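Local coordinates for DUF115 domain-containing protein (Magnetospirillum magneticum AMB-1, PDB 5MU5), which is a Maf-family glycosyltransferase involved in formation of the bacterial flagellum, probably by transferring sugars onto flagellin, at residues Asn325-Ala328 against Pro329-Leu333; Pro355-Arg358 against Asp359-Asp363. One frame throughout, in Å; residues are numbered along the deposited sequence.

Interaction 1. Residues Asn325-Ala328 against Pro329-Leu333; sequences NGAA and PYRAL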
loop_
_atom_site.group_PDB
_atom_site.type_symbol
_atom_site.label_atom_id
_atom_site.label_comp_id
_atom_site.label_asym_id
_atom_site.label_seq_id
_atom_site.Cartn_x
_atom_site.Cartn_y
_atom_site.Cartn_z
ATOM N N ASN A 325 -4.360 17.057 -2.437
ATOM C CA ASN A 325 -5.659 17.572 -2.071
ATOM C C ASN A 325 -5.446 18.601 -0.946
ATOM O O ASN A 325 -4.396 18.642 -0.337
ATOM C CB ASN A 325 -6.540 16.411 -1.560
ATOM C CG ASN A 325 -7.741 16.898 -0.755
ATOM O OD1 ASN A 325 -7.693 16.926 0.489
ATOM N ND2 ASN A 325 -8.798 17.337 -1.456
ATOM N N GLY A 326 -6.435 19.431 -0.661
ATOM C CA GLY A 326 -6.332 20.293 0.514
ATOM C C GLY A 326 -6.187 21.778 0.277
ATOM O O GLY A 326 -5.688 22.230 -0.751
ATOM N N ALA A 327 -6.600 22.536 1.273
ATOM C CA ALA A 327 -6.610 23.974 1.176
ATOM C C ALA A 327 -5.199 24.562 1.168
ATOM O O ALA A 327 -4.957 25.572 0.498
ATOM C CB ALA A 327 -7.439 24.558 2.306
ATOM N N ALA A 328 -4.270 23.929 1.883
ATOM C CA ALA A 328 -2.900 24.451 1.988
ATOM C C ALA A 328 -2.158 24.491 0.631
ATOM O O ALA A 328 -1.620 25.539 0.271
ATOM C CB ALA A 328 -2.092 23.710 3.063
ATOM N N PRO A 329 -2.112 23.354 -0.114
ATOM C CA PRO A 329 -1.569 23.409 -1.470
ATOM C C PRO A 329 -2.263 24.467 -2.339
ATOM O O PRO A 329 -1.598 25.176 -3.111
ATOM C CB PRO A 329 -1.840 22.020 -2.021
ATOM C CG PRO A 329 -1.938 21.143 -0.828
ATOM C CD PRO A 329 -2.550 21.990 0.245
ATOM N N TYR A 330 -3.580 24.595 -2.211
ATOM C CA TYR A 330 -4.276 25.633 -2.948
ATOM C C TYR A 330 -3.794 27.034 -2.545
ATOM O O TYR A 330 -3.539 27.878 -3.418
ATOM C CB TYR A 330 -5.800 25.533 -2.769
ATOM C CG TYR A 330 -6.518 26.823 -3.097
ATOM C CD1 TYR A 330 -6.677 27.233 -4.421
ATOM C CD2 TYR A 330 -7.024 27.640 -2.092
ATOM C CE1 TYR A 330 -7.332 28.416 -4.733
ATOM C CE2 TYR A 330 -7.668 28.842 -2.394
ATOM C CZ TYR A 330 -7.818 29.217 -3.719
ATOM O OH TYR A 330 -8.462 30.384 -4.052
ATOM N N ARG A 331 -3.698 27.289 -1.239
ATOM C CA ARG A 331 -3.329 28.626 -0.778
ATOM C C ARG A 331 -1.924 28.976 -1.252
ATOM O O ARG A 331 -1.672 30.111 -1.599
ATOM C CB ARG A 331 -3.496 28.817 0.738
ATOM C CG ARG A 331 -4.945 29.019 1.182
ATOM C CD ARG A 331 -5.040 29.301 2.681
ATOM N NE ARG A 331 -4.601 28.158 3.496
ATOM C CZ ARG A 331 -5.405 27.256 4.072
ATOM N NH1 ARG A 331 -6.736 27.334 3.962
ATOM N NH2 ARG A 331 -4.873 26.255 4.772
ATOM N N ALA A 332 -1.030 27.999 -1.300
ATOM C CA ALA A 332 0.332 28.230 -1.818
ATOM C C ALA A 332 0.285 28.624 -3.310
ATOM O O ALA A 332 0.873 29.622 -3.718
ATOM C CB ALA A 332 1.203 26.995 -1.600
ATOM N N LEU A 333 -0.449 27.856 -4.104
ATOM C CA LEU A 333 -0.629 28.182 -5.510
ATOM C C LEU A 333 -1.254 29.537 -5.717
ATOM O O LEU A 333 -0.828 30.278 -6.593
ATOM C CB LEU A 333 -1.510 27.156 -6.210
ATOM C CG LEU A 333 -0.807 26.019 -6.922
ATOM C CD1 LEU A 333 -1.887 25.163 -7.575
ATOM C CD2 LEU A 333 0.169 26.547 -7.966
#
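Pro329 folds its ring back over the start of its own helix: CG lies 3.5 Å from Asn325 O, and CD is 3.3 Å from Gly326 O. This is a worked example of proline in the first turn of a helix, where its missing N-H costs no bond. Gly326 is the N-cap, and at its backbone angles a CB would jam against the carbonyl of Asn325. Packing is tight beside the proline, whose CD presses to 3.3 Å from Ala328 CB. With a serine here, the ring contacts with both carbonyls would be lost, and the first turn of the helix, Ala328 above all, would probably be less firmly held. Behind the proline, Arg331 N gives a short bond of 2.7 Å to Ala327 O, and Ala332 N bonds Ala328 O at 3.0 Å. Tyr330 N reaches Gly326 O only weakly.

The looser, exposed side is that of Arg331. Bending at chi3 (-65°) turns the arginine chain back along the helix, bringing NH1 to 3.3 Å from Ala327 CB, with the carbonyl carbon of Ala327 over one guanidinium face. NH1 also forms a salt bridge with Glu654. Asp653 accepts the Ala327 N-H, while Asn325 ND2 bonds Thr352 O and Glu247. The turn thus opens helix 327-340, the crossover helix of the beta-alpha-beta unit between parallel strands 319-322 and 346-350.

Interaction 2. Residues Pro355-Arg358 against Asp359-Asp363; sequences PRVR and DLFED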
loop_
_atom_site.group_PDB
_atom_site.type_symbol
_atom_site.label_atom_id
_atom_site.label_comp_id
_atom_site.label_asym_id
_atom_site.label_seq_id
_atom_site.Cartn_x
_atom_site.Cartn_y
_atom_site.Cartn_z
ATOM N N PRO A 355 -11.114 22.101 -5.279
ATOM C CA PRO A 355 -11.925 22.663 -6.379
ATOM C C PRO A 355 -11.622 24.103 -6.746
ATOM O O PRO A 355 -11.853 24.489 -7.885
ATOM C CB PRO A 355 -13.355 22.581 -5.850
ATOM C CG PRO A 355 -13.325 21.507 -4.839
ATOM C CD PRO A 355 -11.958 21.529 -4.216
ATOM N N ARG A 356 -11.118 24.888 -5.795
ATOM C CA ARG A 356 -10.790 26.306 -6.043
ATOM C C ARG A 356 -9.547 26.501 -6.901
ATOM O O ARG A 356 -9.253 27.614 -7.324
ATOM C CB ARG A 356 -10.584 27.049 -4.717
ATOM C CG ARG A 356 -11.835 27.119 -3.861
ATOM C CD ARG A 356 -11.508 27.623 -2.480
ATOM N NE ARG A 356 -10.783 26.624 -1.708
ATOM C CZ ARG A 356 -10.463 26.748 -0.420
ATOM N NH1 ARG A 356 -10.772 27.843 0.257
ATOM N NH2 ARG A 356 -9.828 25.780 0.197
ATOM N N VAL A 357 -8.803 25.427 -7.135
ATOM C CA VAL A 357 -7.606 25.502 -7.966
ATOM C C VAL A 357 -7.974 25.909 -9.387
ATOM O O VAL A 357 -7.216 26.605 -10.044
ATOM C CB VAL A 357 -6.841 24.155 -7.983
ATOM C CG1 VAL A 357 -5.690 24.194 -8.962
ATOM C CG2 VAL A 357 -6.301 23.834 -6.600
ATOM N N ARG A 358 -9.150 25.477 -9.836
ATOM C CA ARG A 358 -9.641 25.767 -11.173
ATOM C C ARG A 358 -9.653 27.261 -11.468
ATOM O O ARG A 358 -9.158 27.685 -12.521
ATOM C CB ARG A 358 -11.042 25.177 -11.381
ATOM C CG ARG A 358 -11.508 25.293 -12.828
ATOM C CD ARG A 358 -12.107 23.995 -13.332
ATOM N NE ARG A 358 -13.537 23.897 -13.069
ATOM C CZ ARG A 358 -14.177 22.775 -12.747
ATOM N NH1 ARG A 358 -13.508 21.633 -12.585
ATOM N NH2 ARG A 358 -15.492 22.809 -12.542
ATOM N N ASP A 359 -10.192 28.039 -10.525
ATOM C CA ASP A 359 -10.286 29.505 -10.631
ATOM C C ASP A 359 -8.965 30.201 -10.955
ATOM O O ASP A 359 -8.961 31.235 -11.586
ATOM C CB ASP A 359 -10.774 30.124 -9.317
ATOM C CG ASP A 359 -12.093 29.547 -8.820
ATOM O OD1 ASP A 359 -12.873 28.998 -9.628
ATOM O OD2 ASP A 359 -12.343 29.661 -7.595
ATOM N N LEU A 360 -7.843 29.643 -10.526
ATOM C CA LEU A 360 -6.552 30.291 -10.739
ATOM C C LEU A 360 -6.032 30.126 -12.150
ATOM O O LEU A 360 -5.034 30.745 -12.517
ATOM C CB LEU A 360 -5.512 29.713 -9.780
ATOM C CG LEU A 360 -5.923 29.665 -8.309
ATOM C CD1 LEU A 360 -4.865 28.922 -7.503
ATOM C CD2 LEU A 360 -6.159 31.068 -7.774
ATOM N N PHE A 361 -6.681 29.270 -12.928
ATOM C CA PHE A 361 -6.184 28.931 -14.250
ATOM C C PHE A 361 -7.218 29.075 -15.330
ATOM O O PHE A 361 -8.348 28.660 -15.173
ATOM C CB PHE A 361 -5.701 27.485 -14.290
ATOM C CG PHE A 361 -4.458 27.259 -13.524
ATOM C CD1 PHE A 361 -4.517 26.952 -12.175
ATOM C CD2 PHE A 361 -3.228 27.357 -14.142
ATOM C CE1 PHE A 361 -3.370 26.754 -11.451
ATOM C CE2 PHE A 361 -2.075 27.155 -13.422
ATOM C CZ PHE A 361 -2.145 26.854 -12.075
ATOM N N GLU A 362 -6.780 29.633 -16.447
ATOM C CA GLU A 362 -7.573 29.645 -17.660
ATOM C C GLU A 362 -8.158 28.254 -17.971
ATOM O O GLU A 362 -9.340 28.134 -18.279
ATOM C CB GLU A 362 -6.691 30.131 -18.824
ATOM C CG GLU A 362 -6.486 31.647 -18.804
ATOM C CD GLU A 362 -5.337 32.133 -19.667
ATOM O OE1 GLU A 362 -4.754 31.316 -20.420
ATOM O OE2 GLU A 362 -5.021 33.345 -19.585
ATOM N N ASP A 363 -7.336 27.212 -17.820
ATOM C CA ASP A 363 -7.681 25.868 -18.258
ATOM C C ASP A 363 -7.126 24.746 -17.346
ATOM O O ASP A 363 -5.990 24.816 -16.853
ATOM C CB ASP A 363 -7.152 25.725 -19.675
ATOM C CG ASP A 363 -7.265 24.337 -20.197
ATOM O OD1 ASP A 363 -8.380 23.766 -20.214
ATOM O OD2 ASP A 363 -6.220 23.810 -20.611
#
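Phe361 turns the edge of its ring to the carbonyl of Val357, whose O lies in the ring plane, 3.5 Å from CD1. The rim of a phenyl ring carries slight positive charge, so this approach is probably mildly attractive. Around the same ring, Phe342 meets it with planes about 40° apart, and Leu347 and Gln320 of two neighbouring strands also touch the side chain.

The backbone that sets this up is a pair of overlapping i to i+3 turns of the type I family, in the connection between parallel strands 346-350 and 363-367 of the MptE-like region. Leu360 N bonds Val357 O at 3.1 Å, and Phe361 N bonds Arg358 O at 3.0 Å. The carbonyl of Val357 is thereby gripped by one N-H and skirted by two side chains, since Leu360 CG passes 3.7 Å from the same oxygen. On the buried side, Val357 CG1 meets Phe361 CE1 at 4.3 Å, a light apolar contact.

The charged groups behave differently. Arg358 has CG anti to the backbone N (chi1 -172°), and its chain, bent at chi2 and chi3, carries NH1 to the Asn255 carbonyl. Arg356 instead pairs with Asp354. Neither guanidinium closes a salt bridge with Asp359, whose carboxylate bends back along the preceding turn. There, Asp359 CG sits beside the backbone N (chi1 -55°), and Asp359 OD2 ends 4.0 Å from Arg356 CA.

Overall arrangement
Interaction 1 is a surface contact, whereas interaction 2 is partly buried through Val357 and Phe361; their centres lie about 12 Å apart. They belong to successive connections between parallel strands of one mixed sheet, leading into and out of strand 346-350. The first begins a regular helix with i to i+4 bonds; the second makes do with i to i+3 turns. Their chemistry follows their place: 325-333 relies on a proline, a glycine at the N-cap position and an exposed arginine, while 355-363 tucks apolar groups toward the strands. Tyr330 joins the two, its CE1 lying 3.3 Å from Arg356 O and 3.7 Å from Leu360 CD1, so that the loop packs directly against helix 327-340.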